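Local structure of hypothetical protein Atu2684 (Agrobacterium tumefaciens, 2AXO) at residues Gly44-Phe49 against Gly71-Leu76; Phe49-Cys54 against Trp88-Ala93; Val80-Tyr85 against Val113-Ala118; Ser154-Asp159 against Ser254-Asn259; Val174-Phe179 against Cys234-Gln239. The protein is of unknown function but, with a thioredoxin-like domain and a disulfide between closely spaced cysteines, may take part in thiol-disulfide chemistry. All coordinates share one frame; numbering follows the deposited sequence.

The five contacts illustrate how chemistry follows place in a fold. Contacts 1 and 5 are core: backbone bonding dominates both, parallel in one and antiparallel in the other, and their sheets pack face to face through Leu76, Val74 and Ala235. Contacts 2 and 3 lie near the chain's disulfide, their centres about 8 Å apart, and tie loops to strand ends, with side chains making most of the contact. Strand 45-50 is common to contacts 1 and 2. Contact 3 is peripheral yet buried, whereas contacts 2 and 4 are only partly buried. Contact 4, some 30 Å from contact 3 between centres, is a seam between two sheets and shares strand 247-257 with the sheet of contact 5.

Contact 1 of 5, residues Gly44-Phe49 against Gly71-Leu76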
# COMPACT_ATOMS: atom_id res chain seq x y z
N GLY A 44 10.82 -6.22 -24.26
CA GLY A 44 10.01 -6.63 -23.12
C GLY A 44 9.13 -5.52 -22.58
O GLY A 44 8.98 -4.47 -23.20
N VAL A 45 8.56 -5.75 -21.40
CA VAL A 45 7.69 -4.78 -20.75
C VAL A 45 8.28 -4.28 -19.44
O VAL A 45 8.72 -5.07 -18.60
CB VAL A 45 6.30 -5.40 -20.48
CG1 VAL A 45 5.42 -4.40 -19.74
CG2 VAL A 45 5.65 -5.80 -21.80
N VAL A 46 8.28 -2.96 -19.27
CA VAL A 46 8.79 -2.36 -18.04
C VAL A 46 7.70 -1.51 -17.41
O VAL A 46 7.30 -0.49 -17.96
CB VAL A 46 10.03 -1.48 -18.32
CG1 VAL A 46 10.48 -0.78 -17.03
CG2 VAL A 46 11.16 -2.34 -18.86
N GLU A 47 7.21 -1.95 -16.25
CA GLU A 47 6.17 -1.24 -15.53
C GLU A 47 6.76 -0.65 -14.27
O GLU A 47 7.14 -1.36 -13.35
CB GLU A 47 5.04 -2.20 -15.17
CG GLU A 47 4.28 -2.70 -16.38
CD GLU A 47 3.26 -3.75 -16.02
OE1 GLU A 47 3.67 -4.88 -15.68
OE2 GLU A 47 2.05 -3.44 -16.07
N LEU A 48 6.84 0.68 -14.25
CA LEU A 48 7.41 1.39 -13.12
C LEU A 48 6.36 1.94 -12.17
O LEU A 48 5.42 2.62 -12.60
CB LEU A 48 8.27 2.54 -13.63
CG LEU A 48 8.80 3.55 -12.62
CD1 LEU A 48 9.91 2.92 -11.79
CD2 LEU A 48 9.31 4.78 -13.35
N PHE A 49 6.51 1.64 -10.89
CA PHE A 49 5.60 2.16 -9.88
C PHE A 49 6.40 3.28 -9.23
O PHE A 49 7.50 3.06 -8.71
CB PHE A 49 5.20 1.06 -8.89
CG PHE A 49 4.38 -0.01 -9.53
CD1 PHE A 49 4.99 -1.05 -10.23
CD2 PHE A 49 2.99 0.09 -9.56
CE1 PHE A 49 4.22 -1.98 -10.96
CE2 PHE A 49 2.22 -0.83 -10.27
CZ PHE A 49 2.83 -1.86 -10.98
N GLY A 71 12.32 3.39 -27.49
CA GLY A 71 11.24 2.61 -28.06
C GLY A 71 11.47 1.11 -28.21
O GLY A 71 10.74 0.46 -28.96
N ASP A 72 12.45 0.55 -27.50
CA ASP A 72 12.69 -0.89 -27.63
C ASP A 72 12.00 -1.72 -26.56
O ASP A 72 12.19 -2.93 -26.48
CB ASP A 72 14.20 -1.20 -27.70
CG ASP A 72 14.98 -0.73 -26.48
OD1 ASP A 72 14.42 -0.06 -25.60
OD2 ASP A 72 16.20 -1.05 -26.42
N VAL A 73 11.20 -1.05 -25.73
CA VAL A 73 10.44 -1.74 -24.69
C VAL A 73 9.09 -1.05 -24.59
O VAL A 73 8.91 0.07 -25.08
CB VAL A 73 11.13 -1.68 -23.30
CG1 VAL A 73 12.55 -2.20 -23.40
CG2 VAL A 73 11.12 -0.26 -22.75
N VAL A 74 8.14 -1.75 -23.98
CA VAL A 74 6.81 -1.20 -23.75
C VAL A 74 6.94 -0.66 -22.34
O VAL A 74 7.02 -1.44 -21.38
CB VAL A 74 5.73 -2.31 -23.79
CG1 VAL A 74 4.42 -1.78 -23.21
CG2 VAL A 74 5.52 -2.78 -25.23
N GLY A 75 6.99 0.66 -22.21
CA GLY A 75 7.16 1.27 -20.91
C GLY A 75 5.91 1.93 -20.36
O GLY A 75 5.20 2.65 -21.07
N LEU A 76 5.65 1.68 -19.08
CA LEU A 76 4.48 2.23 -18.41
C LEU A 76 4.84 2.75 -17.04
O LEU A 76 5.66 2.16 -16.34
CB LEU A 76 3.42 1.15 -18.25
CG LEU A 76 2.85 0.59 -19.55
CD1 LEU A 76 2.11 -0.69 -19.25
CD2 LEU A 76 1.92 1.62 -20.19
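Val46 bonds through its N to Val74 and through its O to Leu76 on the strand beside it, the pattern expected of parallel strands in a beta-alpha-beta unit, here strand 45-50, helix 58-70 and strand 74-79 of the thioredoxin-like domain. Val46 N reaches Val74 O at 2.9 Å, and Val46 O accepts from Leu76 N, also at 2.9 Å. The row is extended by Val74 N to Gly44 O at 3.0 Å and by Leu48 N to Leu76 O at 2.8 Å. All four bonds are at least 162° at the hydrogen, as suits strand axes only 8° apart. Val46 O takes a second, weaker approach from Gly75 CA at 3.4 Å.

The side chains follow the register. Val45 and Val74 stand as neighbours on one face, with Val45 CG2 against Val74 CB at 4.0 Å. Next to them Glu47 runs alongside Leu76, its CG 4.1 Å from Leu76 CD1. On the reverse face Val46 is paired with Gly75, which has no side chain.

Further out, Ala235 and Leu237 of strand 232-241 cover the Val45 and Leu76 face, whereas Leu48 and Val73 pack on helix 58-70. Glu47 starts beside its backbone N (chi1 -67°) and runs out extended, carrying a buried carboxylate whose OE2 forms a salt bridge with Arg100 NH2 and whose OE1 makes a weak hydrogen bond with Tyr104 OH.

Contact 2 of 5, residues Phe49-Cys54 against Trp88-Ala93; sequences FTSQGC and WTDSLA
Gln52 and Asp90 run alongside one another in opposite senses, the glutamine heading for the aspartate's backbone and the carboxylate for the turn, and their torsions explain how the turn and the facing loop interlock. Both side chains leave the backbone between N and the carbonyl carbon (chi1 84° for Gln52, 56° for Asp90). The extended remainder of the glutamine carries its amide alongside the base of Asp90, past the carboxylate. Gln52 NE2 ends only 3.0 Å from Asp90 CB, a tight approach with no bond in it, which leaves the amide orientation doubtful. Amide and carboxylate planes stand 70° apart. The carboxylate turns instead to the main chain: Asp90 OD1 accepts a weak bond from Gln52 N at 3.3 Å.

That backbone nitrogen is presented by a type I turn from Ser51 to Cys54, closed by Cys54 N to Ser51 O at 3.2 Å. Ser51 OG lies beside its own carbonyl carbon and accepts from Gly53 N at 3.1 Å, forming an ST turn within the same bend. Trp88 CE3 meets Gln52 O, in the ring plane, at 3.5 Å.

The turn leads from strand 45-50 into Cys54, which is disulfide-bonded to Cys57, and the facing loop runs between strand 74-79 and helix 95-107. Asp90 also touches His79 at the end of strand 74-79, and Gln52 packs on Tyr199 and Val185 from strands 196-212 and 172-186.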
# COMPACT_ATOMS: atom_id res chain seq x y z
N PHE A 49 6.51 1.64 -10.89
CA PHE A 49 5.60 2.16 -9.88
C PHE A 49 6.40 3.28 -9.23
O PHE A 49 7.50 3.06 -8.71
CB PHE A 49 5.20 1.06 -8.89
CG PHE A 49 4.38 -0.01 -9.53
CD1 PHE A 49 4.99 -1.05 -10.23
CD2 PHE A 49 2.99 0.09 -9.56
CE1 PHE A 49 4.22 -1.98 -10.96
CE2 PHE A 49 2.22 -0.83 -10.27
CZ PHE A 49 2.83 -1.86 -10.98
N THR A 50 5.83 4.48 -9.28
CA THR A 50 6.51 5.67 -8.79
C THR A 50 5.50 6.66 -8.23
O THR A 50 4.33 6.33 -8.06
CB THR A 50 7.26 6.33 -9.98
OG1 THR A 50 7.92 7.52 -9.55
CG2 THR A 50 6.27 6.65 -11.10
N SER A 51 5.96 7.86 -7.92
CA SER A 51 5.09 8.92 -7.40
C SER A 51 5.88 10.21 -7.31
O SER A 51 7.09 10.20 -7.07
CB SER A 51 4.55 8.56 -6.01
OG SER A 51 3.80 9.64 -5.48
N GLN A 52 5.20 11.34 -7.50
CA GLN A 52 5.91 12.60 -7.41
C GLN A 52 6.24 12.88 -5.94
O GLN A 52 7.12 13.68 -5.64
CB GLN A 52 5.09 13.74 -8.01
CG GLN A 52 4.07 14.36 -7.08
CD GLN A 52 3.73 15.78 -7.50
OE1 GLN A 52 4.52 16.71 -7.32
NE2 GLN A 52 2.54 15.95 -8.07
N GLY A 53 5.53 12.22 -5.04
CA GLY A 53 5.77 12.40 -3.61
C GLY A 53 6.93 11.57 -3.09
O GLY A 53 7.33 11.69 -1.93
N CYS A 54 7.45 10.70 -3.96
CA CYS A 54 8.58 9.82 -3.64
C CYS A 54 9.89 10.49 -4.09
O CYS A 54 10.17 10.58 -5.28
CB CYS A 54 8.37 8.48 -4.35
SG CYS A 54 9.85 7.47 -4.67
N TRP A 88 1.99 17.65 -1.60
CA TRP A 88 2.58 17.00 -2.76
C TRP A 88 1.79 15.77 -3.21
O TRP A 88 2.34 14.67 -3.29
CB TRP A 88 4.02 16.60 -2.45
CG TRP A 88 5.00 17.74 -2.53
CD1 TRP A 88 4.94 18.92 -1.85
CD2 TRP A 88 6.19 17.79 -3.32
NE1 TRP A 88 6.02 19.71 -2.18
CE2 TRP A 88 6.80 19.04 -3.08
CE3 TRP A 88 6.80 16.90 -4.22
CZ2 TRP A 88 8.00 19.42 -3.70
CZ3 TRP A 88 7.99 17.28 -4.84
CH2 TRP A 88 8.57 18.53 -4.57
N THR A 89 0.51 15.96 -3.50
CA THR A 89 -0.36 14.88 -3.95
C THR A 89 -0.55 14.95 -5.46
O THR A 89 -1.37 15.74 -5.95
CB THR A 89 -1.74 14.95 -3.26
OG1 THR A 89 -1.57 14.84 -1.84
CG2 THR A 89 -2.64 13.82 -3.75
N ASP A 90 0.21 14.14 -6.20
CA ASP A 90 0.12 14.14 -7.65
C ASP A 90 -1.24 13.66 -8.14
O ASP A 90 -1.77 12.65 -7.67
CB ASP A 90 1.21 13.25 -8.26
CG ASP A 90 1.19 11.83 -7.73
OD1 ASP A 90 1.96 10.99 -8.25
OD2 ASP A 90 0.41 11.56 -6.79
N SER A 91 -1.81 14.41 -9.09
CA SER A 91 -3.11 14.08 -9.66
C SER A 91 -2.97 12.94 -10.66
O SER A 91 -3.88 12.70 -11.46
CB SER A 91 -3.71 15.31 -10.34
OG SER A 91 -5.03 15.04 -10.79
N LEU A 92 -1.84 12.25 -10.62
CA LEU A 92 -1.59 11.13 -11.52
C LEU A 92 -1.67 9.79 -10.81
O LEU A 92 -1.62 8.74 -11.45
CB LEU A 92 -0.21 11.28 -12.16
CG LEU A 92 -0.07 12.31 -13.28
CD1 LEU A 92 1.40 12.50 -13.62
CD2 LEU A 92 -0.85 11.83 -14.50
N ALA A 93 -1.81 9.83 -9.49
CA ALA A 93 -1.89 8.61 -8.70
C ALA A 93 -3.30 8.07 -8.59
O ALA A 93 -4.27 8.79 -8.82
CB ALA A 93 -1.33 8.85 -7.30

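Contact 3 of 5, residues Val80-Tyr85 against Val113-Ala118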
# COMPACT_ATOMS: atom_id res chain seq x y z
N VAL A 80 1.59 5.57 -7.73
CA VAL A 80 0.93 5.00 -6.55
C VAL A 80 0.37 6.09 -5.65
O VAL A 80 0.82 7.24 -5.69
CB VAL A 80 1.92 4.12 -5.75
CG1 VAL A 80 2.35 2.93 -6.59
CG2 VAL A 80 3.13 4.94 -5.32
N ASP A 81 -0.62 5.75 -4.84
CA ASP A 81 -1.24 6.75 -3.98
C ASP A 81 -0.69 6.83 -2.56
O ASP A 81 -1.05 7.74 -1.81
CB ASP A 81 -2.76 6.53 -3.92
CG ASP A 81 -3.14 5.25 -3.21
OD1 ASP A 81 -2.24 4.44 -2.88
OD2 ASP A 81 -4.35 5.04 -2.97
N TYR A 82 0.19 5.91 -2.18
CA TYR A 82 0.68 5.95 -0.81
C TYR A 82 1.76 6.97 -0.48
O TYR A 82 2.45 6.85 0.54
CB TYR A 82 1.10 4.54 -0.37
CG TYR A 82 2.08 3.80 -1.25
CD1 TYR A 82 3.43 4.15 -1.27
CD2 TYR A 82 1.67 2.69 -1.98
CE1 TYR A 82 4.35 3.39 -1.98
CE2 TYR A 82 2.58 1.93 -2.70
CZ TYR A 82 3.92 2.27 -2.69
OH TYR A 82 4.83 1.49 -3.35
N TRP A 83 1.90 7.98 -1.32
CA TRP A 83 2.87 9.04 -1.08
C TRP A 83 2.14 10.37 -0.96
O TRP A 83 2.75 11.42 -0.81
CB TRP A 83 3.90 9.13 -2.22
CG TRP A 83 4.95 8.08 -2.12
CD1 TRP A 83 5.04 6.94 -2.87
CD2 TRP A 83 6.06 8.07 -1.22
NE1 TRP A 83 6.14 6.22 -2.48
CE2 TRP A 83 6.79 6.89 -1.48
CE3 TRP A 83 6.51 8.95 -0.23
CZ2 TRP A 83 7.95 6.56 -0.77
CZ3 TRP A 83 7.67 8.62 0.48
CH2 TRP A 83 8.37 7.43 0.20
N ASN A 84 0.81 10.30 -1.01
CA ASN A 84 -0.00 11.50 -0.89
C ASN A 84 -0.28 11.75 0.59
O ASN A 84 -0.44 10.81 1.37
CB ASN A 84 -1.33 11.33 -1.63
CG ASN A 84 -1.15 10.89 -3.07
OD1 ASN A 84 -0.28 11.40 -3.78
ND2 ASN A 84 -1.97 9.95 -3.51
N TYR A 85 -0.34 13.02 0.96
CA TYR A 85 -0.61 13.39 2.34
C TYR A 85 -1.53 14.60 2.43
O TYR A 85 -2.47 14.61 3.22
CB TYR A 85 0.70 13.65 3.09
CG TYR A 85 1.64 14.60 2.40
CD1 TYR A 85 1.68 15.95 2.75
CD2 TYR A 85 2.51 14.16 1.40
CE1 TYR A 85 2.57 16.83 2.14
CE2 TYR A 85 3.41 15.03 0.78
CZ TYR A 85 3.43 16.36 1.16
OH TYR A 85 4.32 17.23 0.57
N VAL A 113 5.88 -3.62 -0.50
CA VAL A 113 6.02 -2.85 -1.73
C VAL A 113 6.92 -1.66 -1.44
O VAL A 113 7.09 -1.24 -0.29
CB VAL A 113 4.67 -2.31 -2.26
CG1 VAL A 113 3.77 -3.45 -2.70
CG2 VAL A 113 3.98 -1.48 -1.18
N TYR A 114 7.51 -1.11 -2.50
CA TYR A 114 8.38 0.05 -2.37
C TYR A 114 8.38 0.81 -3.69
O TYR A 114 7.89 0.31 -4.70
CB TYR A 114 9.81 -0.39 -2.03
CG TYR A 114 10.50 -1.19 -3.13
CD1 TYR A 114 10.39 -2.58 -3.18
CD2 TYR A 114 11.24 -0.55 -4.12
CE1 TYR A 114 11.01 -3.31 -4.20
CE2 TYR A 114 11.85 -1.26 -5.14
CZ TYR A 114 11.74 -2.64 -5.18
OH TYR A 114 12.35 -3.34 -6.20
N THR A 115 8.91 2.02 -3.67
CA THR A 115 9.03 2.82 -4.89
C THR A 115 10.42 3.45 -4.85
O THR A 115 10.91 3.81 -3.78
CB THR A 115 7.97 3.96 -4.99
OG1 THR A 115 7.97 4.72 -3.77
CG2 THR A 115 6.58 3.39 -5.25
N PRO A 116 11.08 3.56 -6.01
CA PRO A 116 10.59 3.13 -7.32
C PRO A 116 10.85 1.65 -7.57
O PRO A 116 11.96 1.15 -7.33
CB PRO A 116 11.37 4.03 -8.28
CG PRO A 116 12.69 4.16 -7.59
CD PRO A 116 12.31 4.36 -6.14
N GLN A 117 9.83 0.95 -8.05
CA GLN A 117 9.93 -0.47 -8.34
C GLN A 117 9.52 -0.75 -9.77
O GLN A 117 8.44 -0.33 -10.21
CB GLN A 117 9.03 -1.28 -7.40
CG GLN A 117 9.01 -2.76 -7.72
CD GLN A 117 8.06 -3.54 -6.83
OE1 GLN A 117 6.85 -3.29 -6.82
NE2 GLN A 117 8.59 -4.50 -6.08
N ALA A 118 10.37 -1.45 -10.51
CA ALA A 118 10.03 -1.79 -11.88
C ALA A 118 9.74 -3.28 -11.97
O ALA A 118 10.47 -4.10 -11.42
CB ALA A 118 11.18 -1.41 -12.82
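Thr115 OG1 receives the indole N-H of Trp83, with NE1 at 2.7 Å, in a short but bent bond (135° at the hydrogen) whose acceptor lies 25° out of the ring plane. The branching of the threonine lets it serve two aromatic side chains at once. With OG1 turned to the indole by a chi1 of 51°, the methyl CG2 is left to press on Tyr82, 3.2 Å from its OH. The same methyl meets Val80 CG2 tip to tip at 3.8 Å. Val80 CG2 in turn sits over the centre of one face of the Tyr82 ring, while Val113 CG2 crosses near Tyr82 CE2 at 4.0 Å.

A second shell fixes these groups. Tyr82 OH bonds to Gln101 OE1, and the amide nitrogen of that glutamine holds Tyr114 O and Gln117 OE1. Tyr102 of the second subunit meets the Tyr82 ring at an angle, Asn111 of that subunit bonds to Thr115 O, and a strand there pairs antiparallel with Val113 and Tyr114.

Thr115 also touches disulfide-bonded Cys54 and precedes Pro116 through a cis peptide bond, an arrangement typical of the cis-proline loop beside the redox cysteines in thioredoxin-like folds.

Contact 4 of 5, residues Ser154-Asp159 against Ser254-Asn259; sequences SKFAGD and SILLGN
Ser154 and Ser254 supply the polar link, with OG to OG at 3.0 Å; either hydroxyl could be the donor. Ser154 OG, which a chi1 of 54° turns toward Ser254, also sits 3.4 Å from Leu256 CB, so the polar and apolar parts of the contact adjoin.

The apolar part belongs to Leu256 and Phe156. Leu256 lays a methyl on the ring in a CH-pi contact: CD2 is 4.2 Å from the ring centroid and 8° off the normal. Its other methyl, CD1, reaches Phe156 CE2 at 4.1 Å and spreads over the backbone, 3.9 Å from Lys155 CA. The third kind of approach is at the ring edge, where Leu257 O lies near the ring plane at 3.4 Å from Phe156 CE2. Lys230 adds a cation-pi contact to the same ring, and its NZ bonds to Gly258 O.

The principle is that of a seam between sheets, closed by side chains. The axes of the two short strand segments come within 6.7 Å and run nearly parallel, 18° apart, too far for regular backbone pairing. Strand 152-156 borders a three-stranded antiparallel sheet and strand 247-257 a four-stranded one, while helix 223-229 packs against the seam through Val226, on Phe156, and Val229, on both Phe156 and Leu256.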
# COMPACT_ATOMS: atom_id res chain seq x y z
N SER A 154 -1.67 -3.46 -32.67
CA SER A 154 -2.78 -2.58 -32.35
C SER A 154 -2.79 -1.40 -33.32
O SER A 154 -1.74 -0.92 -33.75
CB SER A 154 -2.66 -2.07 -30.91
OG SER A 154 -1.39 -1.47 -30.69
N LYS A 155 -3.98 -0.93 -33.65
CA LYS A 155 -4.12 0.18 -34.57
C LYS A 155 -5.53 0.74 -34.50
O LYS A 155 -6.43 0.10 -33.97
CB LYS A 155 -3.85 -0.28 -36.00
CG LYS A 155 -4.79 -1.40 -36.44
CD LYS A 155 -4.66 -1.73 -37.92
CE LYS A 155 -5.20 -0.61 -38.79
NZ LYS A 155 -5.22 -0.99 -40.23
N PHE A 156 -5.69 1.94 -35.05
CA PHE A 156 -6.99 2.60 -35.10
C PHE A 156 -7.66 2.19 -36.40
O PHE A 156 -7.06 2.29 -37.47
CB PHE A 156 -6.81 4.12 -35.11
CG PHE A 156 -6.35 4.70 -33.81
CD1 PHE A 156 -7.22 4.75 -32.72
CD2 PHE A 156 -5.07 5.21 -33.68
CE1 PHE A 156 -6.81 5.32 -31.52
CE2 PHE A 156 -4.65 5.78 -32.48
CZ PHE A 156 -5.52 5.83 -31.40
N ALA A 157 -8.90 1.72 -36.29
CA ALA A 157 -9.68 1.29 -37.45
C ALA A 157 -10.70 2.39 -37.77
O ALA A 157 -11.90 2.12 -37.89
CB ALA A 157 -10.39 -0.01 -37.14
N GLY A 158 -10.21 3.61 -37.90
CA GLY A 158 -11.09 4.73 -38.19
C GLY A 158 -11.64 5.32 -36.90
O GLY A 158 -11.07 6.24 -36.33
N ASP A 159 -12.77 4.77 -36.45
CA ASP A 159 -13.40 5.24 -35.22
C ASP A 159 -13.44 4.11 -34.19
O ASP A 159 -14.23 4.14 -33.24
CB ASP A 159 -14.83 5.72 -35.53
CG ASP A 159 -15.65 4.66 -36.24
OD1 ASP A 159 -16.80 4.96 -36.62
OD2 ASP A 159 -15.16 3.53 -36.41
N SER A 254 2.11 -4.65 -26.84
CA SER A 254 2.14 -3.67 -27.90
C SER A 254 1.70 -2.32 -27.37
O SER A 254 0.96 -2.23 -26.39
CB SER A 254 1.19 -4.10 -29.02
OG SER A 254 1.03 -3.08 -29.99
N ILE A 255 2.18 -1.26 -28.02
CA ILE A 255 1.78 0.08 -27.64
C ILE A 255 1.17 0.75 -28.85
O ILE A 255 1.63 0.60 -29.97
CB ILE A 255 2.97 0.94 -27.15
CG1 ILE A 255 3.34 0.54 -25.72
CG2 ILE A 255 2.58 2.43 -27.20
CD1 ILE A 255 4.43 1.39 -25.10
N LEU A 256 0.09 1.48 -28.60
CA LEU A 256 -0.60 2.22 -29.63
C LEU A 256 -0.61 3.66 -29.15
O LEU A 256 -1.17 3.95 -28.09
CB LEU A 256 -2.03 1.72 -29.80
CG LEU A 256 -2.90 2.50 -30.78
CD1 LEU A 256 -2.23 2.53 -32.15
CD2 LEU A 256 -4.29 1.86 -30.89
N LEU A 257 0.02 4.56 -29.89
CA LEU A 257 0.03 5.96 -29.48
C LEU A 257 -1.13 6.69 -30.14
O LEU A 257 -1.50 6.37 -31.27
CB LEU A 257 1.35 6.64 -29.86
CG LEU A 257 2.61 6.16 -29.14
CD1 LEU A 257 3.80 6.99 -29.61
CD2 LEU A 257 2.42 6.29 -27.63
N GLY A 258 -1.68 7.66 -29.43
CA GLY A 258 -2.79 8.43 -29.96
C GLY A 258 -2.39 9.16 -31.24
O GLY A 258 -3.19 9.29 -32.16
N ASN A 259 -1.16 9.63 -31.28
CA ASN A 259 -0.66 10.33 -32.45
C ASN A 259 -0.22 9.33 -33.51
O ASN A 259 0.77 8.64 -33.34
CB ASN A 259 0.51 11.23 -32.08
CG ASN A 259 1.23 11.77 -33.30
OD1 ASN A 259 0.61 12.06 -34.31
ND2 ASN A 259 2.55 11.91 -33.20

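Contact 5 of 5, residues Val174-Phe179 against Cys234-Gln239; sequences VVVAYF and CAVLLQ
Val175 and Leu237 are bonded both ways in this antiparallel pairing: Leu237 N to Val175 O at 2.7 Å and Val175 N to Leu237 O at 2.9 Å. Ala177 and Ala235 repeat the exchange, each N to the other's O at 2.9 Å. Between these hydrogen-bonded pairs, Val176 faces Val236 in a non-hydrogen-bonded pair.

The tight part lies toward Cys234, where the strands come closest, Tyr178 CA and Cys234 CA being 4.3 Å apart. Val176 CG1 meets Cys234 CB at 3.8 Å and also lies over one face of Tyr178, offset toward its rim. A chi1 of 57° folds the Phe179 ring back over the neighbouring strand and brings CE1 to 3.4 Å from Cys234 N.

At the other end the fit is looser, though still buried. Val174 CG2 and Leu238 CD1 stay 4.2 Å apart, and Val175 CG2 reaches Gln239 CB only at 4.4 Å. The Gln239 amide turns to partners outside the pair, Arg100 and Tyr104.

These are the two inner strands of a four-stranded antiparallel sheet, flanked by strands 196-212 and 247-257. Ile163 and Ile165 of strand 161-165 lie on the Val174 and Val176 face; Tyr78 and Leu76 of strand 74-79 pack on the Ala177 and Ala235 face.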
# COMPACT_ATOMS: atom_id res chain seq x y z
N VAL A 174 -6.46 -10.10 -22.03
CA VAL A 174 -6.02 -9.06 -22.94
C VAL A 174 -6.22 -7.80 -22.10
O VAL A 174 -7.34 -7.31 -21.95
CB VAL A 174 -6.89 -9.01 -24.20
CG1 VAL A 174 -6.44 -7.86 -25.10
CG2 VAL A 174 -6.78 -10.34 -24.95
N VAL A 175 -5.13 -7.29 -21.54
CA VAL A 175 -5.17 -6.10 -20.69
C VAL A 175 -4.75 -4.83 -21.42
O VAL A 175 -3.75 -4.82 -22.13
CB VAL A 175 -4.23 -6.29 -19.46
CG1 VAL A 175 -4.30 -5.07 -18.55
CG2 VAL A 175 -4.62 -7.55 -18.70
N VAL A 176 -5.52 -3.76 -21.25
CA VAL A 176 -5.19 -2.49 -21.88
C VAL A 176 -4.96 -1.45 -20.80
O VAL A 176 -5.82 -1.22 -19.94
CB VAL A 176 -6.31 -1.98 -22.81
CG1 VAL A 176 -5.92 -0.64 -23.42
CG2 VAL A 176 -6.59 -3.00 -23.90
N ALA A 177 -3.78 -0.84 -20.83
CA ALA A 177 -3.41 0.19 -19.88
C ALA A 177 -3.39 1.51 -20.63
O ALA A 177 -2.61 1.69 -21.57
CB ALA A 177 -2.04 -0.11 -19.27
N TYR A 178 -4.26 2.42 -20.23
CA TYR A 178 -4.37 3.73 -20.86
C TYR A 178 -3.46 4.72 -20.15
O TYR A 178 -3.42 4.76 -18.92
CB TYR A 178 -5.82 4.21 -20.81
CG TYR A 178 -6.79 3.27 -21.49
CD1 TYR A 178 -6.98 3.32 -22.88
CD2 TYR A 178 -7.50 2.31 -20.77
CE1 TYR A 178 -7.87 2.45 -23.52
CE2 TYR A 178 -8.38 1.43 -21.40
CZ TYR A 178 -8.56 1.50 -22.77
OH TYR A 178 -9.42 0.63 -23.40
N PHE A 179 -2.74 5.53 -20.92
CA PHE A 179 -1.85 6.51 -20.32
C PHE A 179 -1.81 7.81 -21.09
O PHE A 179 -2.26 7.89 -22.24
CB PHE A 179 -0.41 5.95 -20.22
CG PHE A 179 0.16 5.52 -21.54
CD1 PHE A 179 0.15 4.17 -21.90
CD2 PHE A 179 0.68 6.45 -22.44
CE1 PHE A 179 0.65 3.76 -23.13
CE2 PHE A 179 1.19 6.05 -23.67
CZ PHE A 179 1.17 4.70 -24.02
N CYS A 234 -1.97 3.75 -25.27
CA CYS A 234 -2.33 2.60 -24.48
C CYS A 234 -1.33 1.51 -24.78
O CYS A 234 -0.64 1.53 -25.80
CB CYS A 234 -3.76 2.14 -24.81
SG CYS A 234 -4.00 1.26 -26.37
N ALA A 235 -1.24 0.56 -23.86
CA ALA A 235 -0.35 -0.57 -24.01
C ALA A 235 -1.25 -1.78 -23.89
O ALA A 235 -2.09 -1.84 -23.00
CB ALA A 235 0.69 -0.57 -22.90
N VAL A 236 -1.09 -2.73 -24.81
CA VAL A 236 -1.87 -3.96 -24.76
C VAL A 236 -0.93 -4.98 -24.15
O VAL A 236 0.17 -5.19 -24.66
CB VAL A 236 -2.29 -4.45 -26.17
CG1 VAL A 236 -2.96 -5.81 -26.06
CG2 VAL A 236 -3.25 -3.44 -26.80
N LEU A 237 -1.35 -5.60 -23.06
CA LEU A 237 -0.52 -6.59 -22.39
C LEU A 237 -1.24 -7.93 -22.39
O LEU A 237 -2.34 -8.04 -21.86
CB LEU A 237 -0.25 -6.15 -20.95
CG LEU A 237 0.35 -4.75 -20.73
CD1 LEU A 237 0.46 -4.46 -19.24
CD2 LEU A 237 1.73 -4.65 -21.40
N LEU A 238 -0.63 -8.94 -23.02
CA LEU A 238 -1.25 -10.27 -23.02
C LEU A 238 -0.67 -10.89 -21.76
O LEU A 238 0.41 -11.48 -21.78
CB LEU A 238 -0.83 -11.06 -24.26
CG LEU A 238 -1.55 -12.40 -24.47
CD1 LEU A 238 -3.06 -12.19 -24.60
CD2 LEU A 238 -1.00 -13.07 -25.71
N GLN A 239 -1.42 -10.78 -20.67
CA GLN A 239 -0.95 -11.23 -19.38
C GLN A 239 -1.60 -12.44 -18.73
O GLN A 239 -2.82 -12.52 -18.58
CB GLN A 239 -0.99 -10.03 -18.42
CG GLN A 239 -0.41 -10.26 -17.04
CD GLN A 239 -0.06 -8.95 -16.33
OE1 GLN A 239 -0.76 -7.94 -16.46
NE2 GLN A 239 1.03 -8.98 -15.57